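Local coordinates for protein-tyrosine-phosphatase (Shewanella sp., PDB 2Z72) that hydrolyses phosphotyrosine in proteins as a cold-active phosphatase of the calcineurin-like phosphoesterase family, probably by means of the two zinc ions bound in its active site, at residues I168-I173 with N178-A183; W190-N195 with A230-S235; G259-T264 with V300-S305; A268-I273 with G294-K299. All coordinates share one frame; numbering follows the deposited sequence. Where two conformers were deposited one is given.

Contact 1. Residues I168-I173 with N178-A183. Unlike the reference sequence in segment 178-183: Ser182 (reference Gly).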
loop_
_atom_site.group_PDB
_atom_site.type_symbol
_atom_site.label_atom_id
_atom_site.label_comp_id
_atom_site.label_asym_id
_atom_site.label_seq_id
_atom_site.Cartn_x
_atom_site.Cartn_y
_atom_site.Cartn_z
ATOM N N ILE A 168 -20.760 5.721 -9.739
ATOM C CA ILE A 168 -21.840 6.208 -8.905
ATOM C C ILE A 168 -21.326 7.327 -8.020
ATOM O O ILE A 168 -21.850 8.455 -7.962
ATOM C CB ILE A 168 -22.524 5.068 -8.099
ATOM C CG1 ILE A 168 -23.153 3.974 -8.966
ATOM C CG2 ILE A 168 -23.562 5.669 -7.142
ATOM C CD1 ILE A 168 -24.240 4.525 -9.863
ATOM N N ALA A 169 -20.213 7.089 -7.304
ATOM C CA ALA A 169 -19.655 8.101 -6.415
ATOM C C ALA A 169 -19.242 9.327 -7.201
ATOM O O ALA A 169 -19.509 10.455 -6.751
ATOM C CB ALA A 169 -18.475 7.514 -5.663
ATOM N N THR A 170 -18.581 9.174 -8.341
ATOM C CA THR A 170 -18.139 10.369 -9.062
ATOM C C THR A 170 -19.307 11.179 -9.591
ATOM O O THR A 170 -19.247 12.404 -9.625
ATOM C CB THR A 170 -17.124 10.042 -10.176
ATOM O OG1 THR A 170 -17.663 9.054 -11.065
ATOM C CG2 THR A 170 -15.863 9.472 -9.580
ATOM N N THR A 171 -20.380 10.513 -9.990
ATOM C CA THR A 171 -21.598 11.252 -10.453
ATOM C C THR A 171 -22.239 11.930 -9.270
ATOM O O THR A 171 -22.537 13.140 -9.313
ATOM C CB THR A 171 -22.547 10.292 -11.163
ATOM O OG1 THR A 171 -21.919 9.823 -12.362
ATOM C CG2 THR A 171 -23.789 11.077 -11.638
ATOM N N LEU A 172 -22.509 11.218 -8.181
ATOM C CA LEU A 172 -23.279 11.782 -7.066
ATOM C C LEU A 172 -22.543 12.843 -6.289
ATOM O O LEU A 172 -23.147 13.817 -5.875
ATOM C CB LEU A 172 -23.747 10.667 -6.135
ATOM C CG LEU A 172 -24.780 9.721 -6.735
ATOM C CD1 LEU A 172 -25.092 8.616 -5.757
ATOM C CD2 LEU A 172 -26.084 10.467 -7.108
ATOM N N ILE A 173 -21.245 12.672 -6.156
ATOM C CA ILE A 173 -20.396 13.677 -5.486
ATOM C C ILE A 173 -19.909 14.727 -6.460
ATOM O O ILE A 173 -19.270 15.766 -6.116
ATOM C CB ILE A 173 -19.266 12.985 -4.708
ATOM C CG1 ILE A 173 -19.823 11.988 -3.707
ATOM C CG2 ILE A 173 -18.355 13.933 -3.962
ATOM C CD1 ILE A 173 -18.842 10.992 -3.128
ATOM N N ASN A 178 -10.119 11.001 -9.232
ATOM C CA ASN A 178 -8.900 11.554 -8.611
ATOM C C ASN A 178 -9.229 12.590 -7.567
ATOM O O ASN A 178 -8.471 12.734 -6.578
ATOM C CB ASN A 178 -7.986 12.080 -9.702
ATOM C CG ASN A 178 -8.597 13.098 -10.608
ATOM O OD1 ASN A 178 -9.587 12.732 -11.281
ATOM N ND2 ASN A 178 -8.087 14.306 -10.712
ATOM N N LYS A 179 -10.276 13.345 -7.744
ATOM C CA LYS A 179 -10.660 14.394 -6.780
ATOM C C LYS A 179 -11.415 13.839 -5.604
ATOM O O LYS A 179 -11.700 14.534 -4.617
ATOM C CB LYS A 179 -11.391 15.491 -7.518
ATOM C CG LYS A 179 -10.525 16.241 -8.470
ATOM C CD LYS A 179 -9.444 17.032 -7.743
ATOM C CE LYS A 179 -8.750 17.949 -8.775
ATOM N NZ LYS A 179 -7.414 18.355 -8.253
ATOM N N LEU A 180 -11.781 12.562 -5.601
ATOM C CA LEU A 180 -12.276 11.909 -4.409
ATOM C C LEU A 180 -11.156 11.526 -3.470
ATOM O O LEU A 180 -11.432 11.120 -2.345
ATOM C CB LEU A 180 -13.120 10.688 -4.795
ATOM C CG LEU A 180 -14.391 10.958 -5.591
ATOM C CD1 LEU A 180 -15.102 9.659 -5.948
ATOM C CD2 LEU A 180 -15.340 11.839 -4.772
ATOM N N TYR A 181 -9.932 11.695 -3.908
ATOM C CA TYR A 181 -8.713 11.356 -3.128
ATOM C C TYR A 181 -7.688 12.469 -3.195
ATOM O O TYR A 181 -6.483 12.236 -3.055
ATOM C CB TYR A 181 -8.085 10.016 -3.627
ATOM C CG TYR A 181 -9.105 8.888 -3.467
ATOM C CD1 TYR A 181 -9.325 8.331 -2.212
ATOM C CD2 TYR A 181 -9.883 8.422 -4.494
ATOM C CE1 TYR A 181 -10.270 7.332 -2.015
ATOM C CE2 TYR A 181 -10.815 7.454 -4.337
ATOM C CZ TYR A 181 -11.011 6.889 -3.100
ATOM O OH TYR A 181 -11.940 5.891 -2.940
ATOM N N SER A 182 -8.156 13.694 -3.419
ATOM C CA SER A 182 -7.272 14.864 -3.522
ATOM C C SER A 182 -6.765 15.305 -2.166
ATOM O O SER A 182 -7.102 14.756 -1.103
ATOM C CB SER A 182 -8.056 15.957 -4.256
ATOM O OG SER A 182 -9.122 16.358 -3.409
ATOM N N ALA A 183 -5.936 16.358 -2.187
ATOM C CA ALA A 183 -5.354 16.865 -0.949
ATOM C C ALA A 183 -6.334 17.468 0.021
ATOM O O ALA A 183 -5.988 17.750 1.182
ATOM C CB ALA A 183 -4.287 17.888 -1.297
#

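Contact 2. Residues W190-N195 with A230-S235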
loop_
_atom_site.group_PDB
_atom_site.type_symbol
_atom_site.label_atom_id
_atom_site.label_comp_id
_atom_site.label_asym_id
_atom_site.label_seq_id
_atom_site.Cartn_x
_atom_site.Cartn_y
_atom_site.Cartn_z
ATOM N N TRP A 190 -3.631 11.522 4.032
ATOM C CA TRP A 190 -2.949 10.356 4.574
ATOM C C TRP A 190 -2.023 9.754 3.548
ATOM O O TRP A 190 -0.811 9.510 3.812
ATOM C CB TRP A 190 -3.975 9.388 5.030
ATOM C CG TRP A 190 -3.573 8.061 5.560
ATOM C CD1 TRP A 190 -2.824 7.715 6.636
ATOM C CD2 TRP A 190 -4.022 6.805 5.006
ATOM N NE1 TRP A 190 -2.741 6.356 6.796
ATOM C CE2 TRP A 190 -3.474 5.790 5.801
ATOM C CE3 TRP A 190 -4.804 6.473 3.925
ATOM C CZ2 TRP A 190 -3.701 4.430 5.547
ATOM C CZ3 TRP A 190 -5.042 5.131 3.672
ATOM C CH2 TRP A 190 -4.499 4.135 4.469
ATOM N N LEU A 191 -2.479 9.499 2.326
ATOM C CA LEU A 191 -1.646 8.912 1.292
ATOM C C LEU A 191 -0.474 9.806 0.954
ATOM O O LEU A 191 0.623 9.311 0.704
ATOM C CB LEU A 191 -2.464 8.630 0.040
ATOM C CG LEU A 191 -3.517 7.524 0.177
ATOM C CD1 LEU A 191 -4.416 7.528 -1.043
ATOM C CD2 LEU A 191 -2.866 6.145 0.373
ATOM N N ARG A 192 -0.660 11.128 0.908
ATOM C CA ARG A 192 0.396 12.065 0.561
ATOM C C ARG A 192 1.492 12.170 1.624
ATOM O O ARG A 192 2.504 12.787 1.375
ATOM C CB ARG A 192 -0.202 13.419 0.214
ATOM C CG ARG A 192 -0.813 13.423 -1.198
ATOM C CD ARG A 192 -1.659 14.663 -1.414
ATOM N NE ARG A 192 -2.233 14.717 -2.738
ATOM C CZ ARG A 192 -3.326 14.066 -3.121
ATOM N NH1 ARG A 192 -3.751 14.213 -4.371
ATOM N NH2 ARG A 192 -3.967 13.301 -2.289
ATOM N N SER A 193 1.289 11.549 2.793
ATOM C CA SER A 193 2.297 11.459 3.817
ATOM C C SER A 193 3.222 10.241 3.653
ATOM O O SER A 193 4.227 10.143 4.337
ATOM C CB SER A 193 1.740 11.501 5.217
ATOM O OG SER A 193 1.126 10.269 5.543
ATOM N N LYS A 194 2.823 9.306 2.785
ATOM C CA LYS A 194 3.482 8.008 2.737
ATOM C C LYS A 194 4.770 8.009 1.933
ATOM O O LYS A 194 5.015 8.837 1.071
ATOM C CB LYS A 194 2.473 6.964 2.221
ATOM C CG LYS A 194 1.260 6.796 3.125
ATOM C CD LYS A 194 1.580 6.506 4.585
ATOM C CE LYS A 194 0.387 6.324 5.470
ATOM N NZ LYS A 194 0.827 6.181 6.894
ATOM N N ASN A 195 5.611 7.037 2.311
ATOM C CA ASN A 195 6.825 6.706 1.583
ATOM C C ASN A 195 6.489 5.819 0.398
ATOM O O ASN A 195 5.414 5.225 0.272
ATOM C CB ASN A 195 7.828 6.017 2.503
ATOM C CG ASN A 195 8.365 6.957 3.558
ATOM O OD1 ASN A 195 8.830 8.045 3.204
ATOM N ND2 ASN A 195 8.291 6.606 4.823
ATOM N N ALA A 230 6.069 15.327 -3.188
ATOM C CA ALA A 230 5.927 16.667 -3.723
ATOM C C ALA A 230 5.343 16.711 -5.108
ATOM O O ALA A 230 4.852 17.775 -5.523
ATOM C CB ALA A 230 7.292 17.395 -3.707
ATOM N N ASN A 231 5.377 15.608 -5.821
ATOM C CA ASN A 231 5.032 15.639 -7.245
ATOM C C ASN A 231 3.978 14.674 -7.620
ATOM O O ASN A 231 3.662 14.593 -8.820
ATOM C CB ASN A 231 6.293 15.406 -8.121
ATOM C CG ASN A 231 7.255 16.562 -7.916
ATOM O OD1 ASN A 231 8.265 16.475 -7.131
ATOM N ND2 ASN A 231 6.943 17.660 -8.570
ATOM N N VAL A 232 3.348 13.947 -6.693
ATOM C CA VAL A 232 2.255 13.061 -7.115
ATOM C C VAL A 232 1.098 13.844 -7.735
ATOM O O VAL A 232 0.383 13.269 -8.557
ATOM C CB VAL A 232 1.882 12.147 -5.930
ATOM C CG1 VAL A 232 1.215 12.924 -4.793
ATOM C CG2 VAL A 232 0.995 10.995 -6.332
ATOM N N ASP A 233 1.020 15.135 -7.458
ATOM C CA ASP A 233 0.020 16.057 -8.003
ATOM C C ASP A 233 0.548 16.897 -9.154
ATOM O O ASP A 233 -0.104 17.864 -9.606
ATOM C CB ASP A 233 -0.473 17.010 -6.891
ATOM C CG ASP A 233 -1.211 16.325 -5.789
ATOM O OD1 ASP A 233 -2.304 15.803 -6.092
ATOM O OD2 ASP A 233 -0.771 16.297 -4.636
ATOM N N ALA A 234 1.733 16.584 -9.659
ATOM C CA ALA A 234 2.214 17.309 -10.837
ATOM C C ALA A 234 1.446 16.812 -12.060
ATOM O O ALA A 234 0.893 15.711 -12.162
ATOM C CB ALA A 234 3.726 17.189 -11.029
ATOM N N SER A 235 1.404 17.692 -13.093
ATOM C CA SER A 235 0.894 17.219 -14.377
ATOM C C SER A 235 1.782 16.160 -15.005
ATOM O O SER A 235 2.962 16.132 -14.778
ATOM C CB SER A 235 0.753 18.375 -15.386
ATOM O OG SER A 235 2.041 18.873 -15.737
#

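Contact 3. Residues G259-T264 with V300-S305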
loop_
_atom_site.group_PDB
_atom_site.type_symbol
_atom_site.label_atom_id
_atom_site.label_comp_id
_atom_site.label_asym_id
_atom_site.label_seq_id
_atom_site.Cartn_x
_atom_site.Cartn_y
_atom_site.Cartn_z
ATOM N N GLY A 259 11.904 -5.578 -13.925
ATOM C CA GLY A 259 13.116 -6.241 -14.365
ATOM C C GLY A 259 13.422 -7.469 -13.540
ATOM O O GLY A 259 14.049 -8.425 -14.053
ATOM N N TYR A 260 13.098 -7.512 -12.233
ATOM C CA TYR A 260 13.455 -8.692 -11.414
ATOM C C TYR A 260 12.735 -9.956 -11.912
ATOM O O TYR A 260 13.175 -11.053 -11.610
ATOM C CB TYR A 260 13.153 -8.494 -9.933
ATOM C CG TYR A 260 13.847 -7.326 -9.300
ATOM C CD1 TYR A 260 15.017 -6.779 -9.851
ATOM C CD2 TYR A 260 13.380 -6.761 -8.146
ATOM C CE1 TYR A 260 15.649 -5.696 -9.234
ATOM C CE2 TYR A 260 14.015 -5.699 -7.537
ATOM C CZ TYR A 260 15.142 -5.153 -8.075
ATOM O OH TYR A 260 15.731 -4.084 -7.453
ATOM N N PHE A 261 11.669 -9.778 -12.686
ATOM C CA PHE A 261 10.855 -10.857 -13.223
ATOM C C PHE A 261 11.124 -11.173 -14.661
ATOM O O PHE A 261 10.456 -12.024 -15.268
ATOM C CB PHE A 261 9.367 -10.513 -12.995
ATOM C CG PHE A 261 9.059 -10.343 -11.535
ATOM C CD1 PHE A 261 9.086 -9.071 -10.961
ATOM C CD2 PHE A 261 8.781 -11.429 -10.751
ATOM C CE1 PHE A 261 8.863 -8.963 -9.607
ATOM C CE2 PHE A 261 8.523 -11.287 -9.430
ATOM C CZ PHE A 261 8.568 -10.043 -8.836
ATOM N N SER A 262 12.087 -10.507 -15.244
ATOM C CA SER A 262 12.555 -10.714 -16.586
ATOM C C SER A 262 13.436 -11.954 -16.643
ATOM O O SER A 262 14.283 -12.184 -15.795
ATOM C CB SER A 262 13.298 -9.488 -17.132
ATOM O OG SER A 262 13.860 -9.759 -18.407
ATOM N N GLU A 263 13.216 -12.793 -17.657
ATOM C CA GLU A 263 14.010 -13.978 -17.784
ATOM C C GLU A 263 15.486 -13.675 -18.099
ATOM O O GLU A 263 16.314 -14.574 -17.972
ATOM C CB GLU A 263 13.538 -14.896 -18.943
ATOM C CG GLU A 263 12.868 -16.155 -18.487
ATOM C CD GLU A 263 12.615 -17.269 -19.485
ATOM O OE1 GLU A 263 13.082 -18.386 -19.170
ATOM O OE2 GLU A 263 11.941 -16.982 -20.470
ATOM N N THR A 264 15.871 -12.489 -18.487
ATOM C CA THR A 264 17.270 -12.158 -18.710
ATOM C C THR A 264 17.988 -11.459 -17.585
ATOM O O THR A 264 19.201 -11.270 -17.631
ATOM C CB THR A 264 17.398 -11.204 -19.924
ATOM O OG1 THR A 264 16.525 -10.097 -19.833
ATOM C CG2 THR A 264 16.964 -12.029 -21.125
ATOM N N VAL A 300 15.363 -11.815 -3.942
ATOM C CA VAL A 300 14.134 -11.072 -4.213
ATOM C C VAL A 300 12.992 -11.922 -3.670
ATOM O O VAL A 300 12.912 -13.118 -3.962
ATOM C CB VAL A 300 13.912 -10.787 -5.712
ATOM C CG1 VAL A 300 12.488 -10.278 -5.968
ATOM C CG2 VAL A 300 14.886 -9.764 -6.278
ATOM N N ILE A 301 12.107 -11.288 -2.912
ATOM C CA ILE A 301 10.865 -11.968 -2.523
ATOM C C ILE A 301 9.717 -11.191 -3.132
ATOM O O ILE A 301 9.550 -10.018 -2.898
ATOM C CB ILE A 301 10.662 -12.126 -1.018
ATOM C CG1 ILE A 301 11.929 -12.608 -0.281
ATOM C CG2 ILE A 301 9.490 -13.058 -0.761
ATOM C CD1 ILE A 301 12.363 -14.020 -0.610
ATOM N N ALA A 302 8.919 -11.958 -3.929
ATOM C CA ALA A 302 7.730 -11.429 -4.581
ATOM C C ALA A 302 6.555 -11.597 -3.649
ATOM O O ALA A 302 6.234 -12.706 -3.203
ATOM C CB ALA A 302 7.484 -12.212 -5.876
ATOM N N VAL A 303 5.890 -10.490 -3.306
ATOM C CA VAL A 303 4.765 -10.518 -2.385
ATOM C C VAL A 303 3.468 -9.997 -3.013
ATOM O O VAL A 303 2.516 -9.786 -2.263
ATOM C CB VAL A 303 5.100 -9.798 -1.059
ATOM C CG1 VAL A 303 6.274 -10.489 -0.355
ATOM C CG2 VAL A 303 5.384 -8.316 -1.230
ATOM N N ASP A 304 3.418 -9.892 -4.321
ATOM C CA ASP A 304 2.119 -9.815 -4.993
ATOM C C ASP A 304 1.703 -11.258 -5.213
ATOM O O ASP A 304 2.250 -11.909 -6.116
ATOM C CB ASP A 304 2.168 -8.994 -6.247
ATOM C CG ASP A 304 0.826 -8.921 -6.979
ATOM O OD1 ASP A 304 0.764 -8.135 -7.937
ATOM O OD2 ASP A 304 -0.117 -9.653 -6.562
ATOM N N SER A 305 0.799 -11.742 -4.401
ATOM C CA SER A 305 0.307 -13.100 -4.454
ATOM C C SER A 305 -1.027 -13.249 -5.127
ATOM O O SER A 305 -1.776 -14.188 -4.863
ATOM C CB SER A 305 0.239 -13.586 -3.015
ATOM O OG SER A 305 -0.700 -12.759 -2.416
#

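Contact 4. Residues A268-I273 with G294-K299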
loop_
_atom_site.group_PDB
_atom_site.type_symbol
_atom_site.label_atom_id
_atom_site.label_comp_id
_atom_site.label_asym_id
_atom_site.label_seq_id
_atom_site.Cartn_x
_atom_site.Cartn_y
_atom_site.Cartn_z
ATOM N N ALA A 268 23.835 -11.773 -10.819
ATOM C CA ALA A 268 24.998 -10.854 -10.701
ATOM C C ALA A 268 24.614 -9.382 -10.642
ATOM O O ALA A 268 25.054 -8.549 -9.884
ATOM C CB ALA A 268 25.965 -11.110 -11.838
ATOM N N GLU A 269 23.681 -8.978 -11.448
ATOM C CA GLU A 269 23.147 -7.634 -11.599
ATOM C C GLU A 269 22.377 -7.332 -10.310
ATOM O O GLU A 269 22.568 -6.265 -9.718
ATOM C CB GLU A 269 22.195 -7.434 -12.786
ATOM C CG GLU A 269 21.858 -6.014 -13.145
ATOM C CD GLU A 269 21.013 -5.305 -14.127
ATOM O OE1 GLU A 269 20.649 -5.970 -15.129
ATOM O OE2 GLU A 269 20.728 -4.067 -13.872
ATOM N N LEU A 270 21.598 -8.318 -9.855
ATOM C CA LEU A 270 20.928 -8.121 -8.560
ATOM C C LEU A 270 21.914 -7.868 -7.424
ATOM O O LEU A 270 21.669 -6.980 -6.588
ATOM C CB LEU A 270 20.050 -9.345 -8.283
ATOM C CG LEU A 270 19.213 -9.301 -7.039
ATOM C CD1 LEU A 270 18.198 -8.145 -7.077
ATOM C CD2 LEU A 270 18.471 -10.612 -6.923
ATOM N N ASP A 271 23.003 -8.618 -7.424
ATOM C CA ASP A 271 23.990 -8.443 -6.379
ATOM C C ASP A 271 24.500 -7.027 -6.347
ATOM O O ASP A 271 24.745 -6.491 -5.265
ATOM C CB ASP A 271 25.179 -9.406 -6.559
ATOM C CG ASP A 271 24.801 -10.834 -6.273
ATOM O OD1 ASP A 271 23.855 -11.073 -5.494
ATOM O OD2 ASP A 271 25.556 -11.707 -6.800
ATOM N N THR A 272 24.627 -6.425 -7.508
ATOM C CA THR A 272 25.125 -5.032 -7.477
ATOM C C THR A 272 24.094 -4.098 -6.850
ATOM O O THR A 272 24.494 -3.133 -6.170
ATOM C CB THR A 272 25.453 -4.559 -8.901
ATOM O OG1 THR A 272 26.490 -5.348 -9.465
ATOM C CG2 THR A 272 25.984 -3.142 -8.891
ATOM N N ILE A 273 22.837 -4.376 -7.027
ATOM C CA ILE A 273 21.818 -3.543 -6.367
ATOM C C ILE A 273 21.751 -3.791 -4.888
ATOM O O ILE A 273 21.697 -2.871 -4.067
ATOM C CB ILE A 273 20.489 -3.759 -7.119
ATOM C CG1 ILE A 273 20.635 -3.261 -8.561
ATOM C CG2 ILE A 273 19.356 -3.163 -6.309
ATOM C CD1 ILE A 273 19.647 -3.849 -9.545
ATOM N N GLY A 294 10.299 -16.723 -3.521
ATOM C CA GLY A 294 11.615 -16.144 -3.724
ATOM C C GLY A 294 12.214 -16.426 -5.081
ATOM O O GLY A 294 11.925 -17.486 -5.682
ATOM N N LEU A 295 13.014 -15.456 -5.532
ATOM C CA LEU A 295 13.820 -15.571 -6.759
ATOM C C LEU A 295 15.273 -15.284 -6.414
ATOM O O LEU A 295 15.617 -14.604 -5.430
ATOM C CB LEU A 295 13.312 -14.559 -7.797
ATOM C CG LEU A 295 11.887 -14.822 -8.321
ATOM C CD1 LEU A 295 11.583 -13.710 -9.276
ATOM C CD2 LEU A 295 11.831 -16.142 -9.041
ATOM N N PHE A 296 16.161 -15.821 -7.234
ATOM C CA PHE A 296 17.607 -15.530 -7.112
ATOM C C PHE A 296 18.116 -15.890 -5.728
ATOM O O PHE A 296 18.658 -15.091 -4.999
ATOM C CB PHE A 296 17.924 -14.091 -7.453
ATOM C CG PHE A 296 17.419 -13.690 -8.816
ATOM C CD1 PHE A 296 16.342 -12.844 -8.947
ATOM C CD2 PHE A 296 18.012 -14.188 -9.946
ATOM C CE1 PHE A 296 15.895 -12.477 -10.198
ATOM C CE2 PHE A 296 17.578 -13.847 -11.224
ATOM C CZ PHE A 296 16.475 -13.000 -11.347
ATOM N N HIS A 297 17.948 -17.177 -5.347
ATOM C CA HIS A 297 18.408 -17.641 -4.052
ATOM C C HIS A 297 17.806 -16.765 -2.954
ATOM O O HIS A 297 18.471 -16.382 -1.979
ATOM C CB HIS A 297 19.939 -17.716 -4.081
ATOM C CG HIS A 297 20.531 -18.643 -5.113
ATOM N ND1 HIS A 297 20.895 -18.202 -6.353
ATOM C CD2 HIS A 297 20.720 -19.960 -5.094
ATOM C CE1 HIS A 297 21.359 -19.226 -7.077
ATOM N NE2 HIS A 297 21.263 -20.305 -6.333
ATOM N N ASN A 298 16.522 -16.452 -3.089
ATOM C CA ASN A 298 15.709 -15.658 -2.185
ATOM C C ASN A 298 16.267 -14.262 -1.876
ATOM O O ASN A 298 15.896 -13.648 -0.879
ATOM C CB ASN A 298 15.575 -16.411 -0.894
ATOM C CG ASN A 298 14.685 -17.619 -0.955
ATOM O OD1 ASN A 298 13.653 -17.573 -1.577
ATOM N ND2 ASN A 298 15.098 -18.700 -0.311
ATOM N N LYS A 299 17.019 -13.730 -2.807
ATOM C CA LYS A 299 17.442 -12.329 -2.768
ATOM C C LYS A 299 16.321 -11.354 -3.142
ATOM O O LYS A 299 16.360 -10.214 -2.690
ATOM C CB LYS A 299 18.632 -12.139 -3.736
ATOM C CG LYS A 299 19.849 -12.905 -3.240
ATOM C CD LYS A 299 20.993 -12.830 -4.223
ATOM C CE LYS A 299 22.116 -13.746 -3.819
ATOM N NZ LYS A 299 23.234 -13.745 -4.818
HETATM O O HOH W 1 26.140 -13.882 -5.170
#

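Contact 1. Residues I168-I173 with N178-A183
Thr170 and Leu180 mark the closest passage of the two backbones, their CA atoms 7.6 Å apart. Residues 168-172 lie in the C-terminal part of helix 166-172, and Ile173 follows; Leu172 N bonds to Ile168 O and Ile173 N to Ala169 O. Residues 178-180 turn as a helix would, but lack its repeating backbone bonds, and Tyr181 N reaches back to Asn178 O at 3.2 Å. No hydrogen bond joins the two segments, so side chains make the whole contact. On the loop that means Leu180, whose two methyls divide the helix between them. CD1 goes to the Thr170 methyl, CG2, at 3.7 Å, and also lies 4.0 Å from Ala169 CB. CD2 lies 3.8 Å from Ile173 CG2, with Ile173 CD1 close beside it. The Thr170 and Leu180 side chains cross at about a right angle. At Thr170, chi1 of 55° sets OG1 between the backbone N and the carbonyl carbon, where it makes weak bonds to Tyr166 O and Asp167 O of its own helix, and leaves CG2 to meet the leucine. Tyr12 of strand 8-14 also touches Ala169, Ile173 and Leu180, placing the contact against the N-terminal strands. An alanine in place of Leu180 would remove both methyls and would probably leave Thr170 CG2 and Ile173 CG2 without their apolar partner across the contact. With just four residues between the segments, this is a local helix-to-loop closure within the phosphoesterase region, held by dispersion and the exclusion of water rather than by directed bonds.

Contact 2. Residues W190-N195 with A230-S235
Arg192 grips Asp233 side-on, NE and NH1 each taking one carboxylate oxygen. NE donates to Asp233 OD2 at 2.9 Å and NH1 to Asp233 OD1 at 2.8 Å. The N-H...O angles are 175° and 177°, so both bonds are almost straight. Each oxygen uses its syn lone pair, and guanidinium and carboxylate are only 8° from coplanar: a bidentate salt bridge that would hold both flat in this conformer. The arginine is extended from CG to NE, carrying its charged end out to the aspartate. NH2 is engaged as well, bonding to Tyr181 O and Gly188 O, so the guanidinium ties three parts of the chain together. Nearer the backbone the contact turns apolar: Arg192 CG packs on Val232 CG1 at 4.2 Å, their side chains crossing at about a right angle. Asp233 is exposed, whereas its neighbour Val232 is buried. The type I turn from Asn231 to Ala234, closed by Ala234 N to Asn231 O at 2.9 Å, presents both residues to the arginine. The contact joins the C-terminal part of helix 186-192 to the turn at the C-terminal side of helix 221-231, before helix 236-241, with Leu155 of helix 149-156 touching both Arg192 and Val232.

Contact 3. Residues G259-T264 with V300-S305
Tyr260 meets Val300 in an off-centre CH-pi contact, the valine methyl CG2 lying 4.3 Å from the ring centroid and 29° off the ring normal. Its closest ring atom is Tyr260 CD2, at 3.8 Å, and the two side chains cross at about a right angle. With its chi1 of 168°, Val300 has CG1 anti to the backbone N and CG2 beside that N, and it is the second branch that meets the tyrosine. The other apolar pair is made differently: Phe261 offers its edge, and Ala302 CB sits near the ring plane, 3.8 Å from both Phe261 CE2 and Phe261 CZ. No hydrogen bond crosses between the segments. The polar bonds lie to the side: Tyr260 OH bonds to Ile210 N, while Ser262 OG and Thr264 OG1 share a 3.0 Å hydrogen bond within the loop. Ser262 N to Gly259 O, 3.1 Å, closes the short 3-10 turn that carries the two aromatic residues. Val300 and Ala302 point toward this turn from one face of strand 300-302, with Ile301 directed away between them. In the mixed sheet that strand runs between strands 281-284 and 293-295; Tyr260 and Phe261 also touch strand 281-284, and Leu270 of helix 267-277 packs on both Tyr260 and Val300.

Contact 4. Residues A268-I273 with G294-K299
Lys299 NZ donates to Asp271 OD1 at 2.8 Å, a salt bridge from the turn after strand 293-295 to helix 267-277. The bond uses the syn lone pair of OD1, and a water bridges the other oxygen and the ammonium: it donates to Asp271 OD2 at 2.8 Å and accepts from Lys299 NZ at 2.9 Å. Both carboxylate oxygens are thus linked to one ammonium group, directly or through water. Beside this polar pair, Leu270 CD2 rests against two beta carbons, 3.5 Å from Lys299 CB and 3.6 Å from Phe296 CB, and also lies close to Phe296 CG and CD1. Leu270 is aimed there by its first torsion, CG anti to the backbone N (chi1 -176°). Lys299 is extended beyond CG, carrying NZ past the leucine to the acid. Its ammonium is also salt-bridged to Glu267, which bonds to His297 ND1 as well and touches Phe296. Losing the carboxylate to an alanine at Asp271 would probably leave Lys299 leaning on Glu267 alone of its two acids, its amine freer to swing and the bridging water without its anchor on the helix. The turn is set by its two central residues, His297 and Asn298, both with positive phi; Phe296 before them has positive phi too, and Lys299 N bonds to Phe296 O at 3.1 Å. This is a type I' beta turn within the four-residue connection of the beta hairpin formed by antiparallel strands 293-295 and 300-302, covered on one side by helix 267-277.

Contacts 3 and 4 belong together: their centres are about 10 Å apart, they share the hairpin of strands 293-295 and 300-302, and Val300 O to Leu295 N is a probable hydrogen bond between them. Contact 3 is the buried, apolar one, with the side chain of Phe261 about 10 Å from a zinc ion; contact 4, farther out, adds a salt bridge and a water. Contacts 1 and 2, on the consecutive helices 166-172 and 186-192, also touch, through Tyr181 O and Arg192 NH2. Contact 1 is apolar and mostly buried, contact 2 partly buried and ionic. Contacts 1 and 4 lie on opposite sides of the chain's centre, about 42 Å apart between centres.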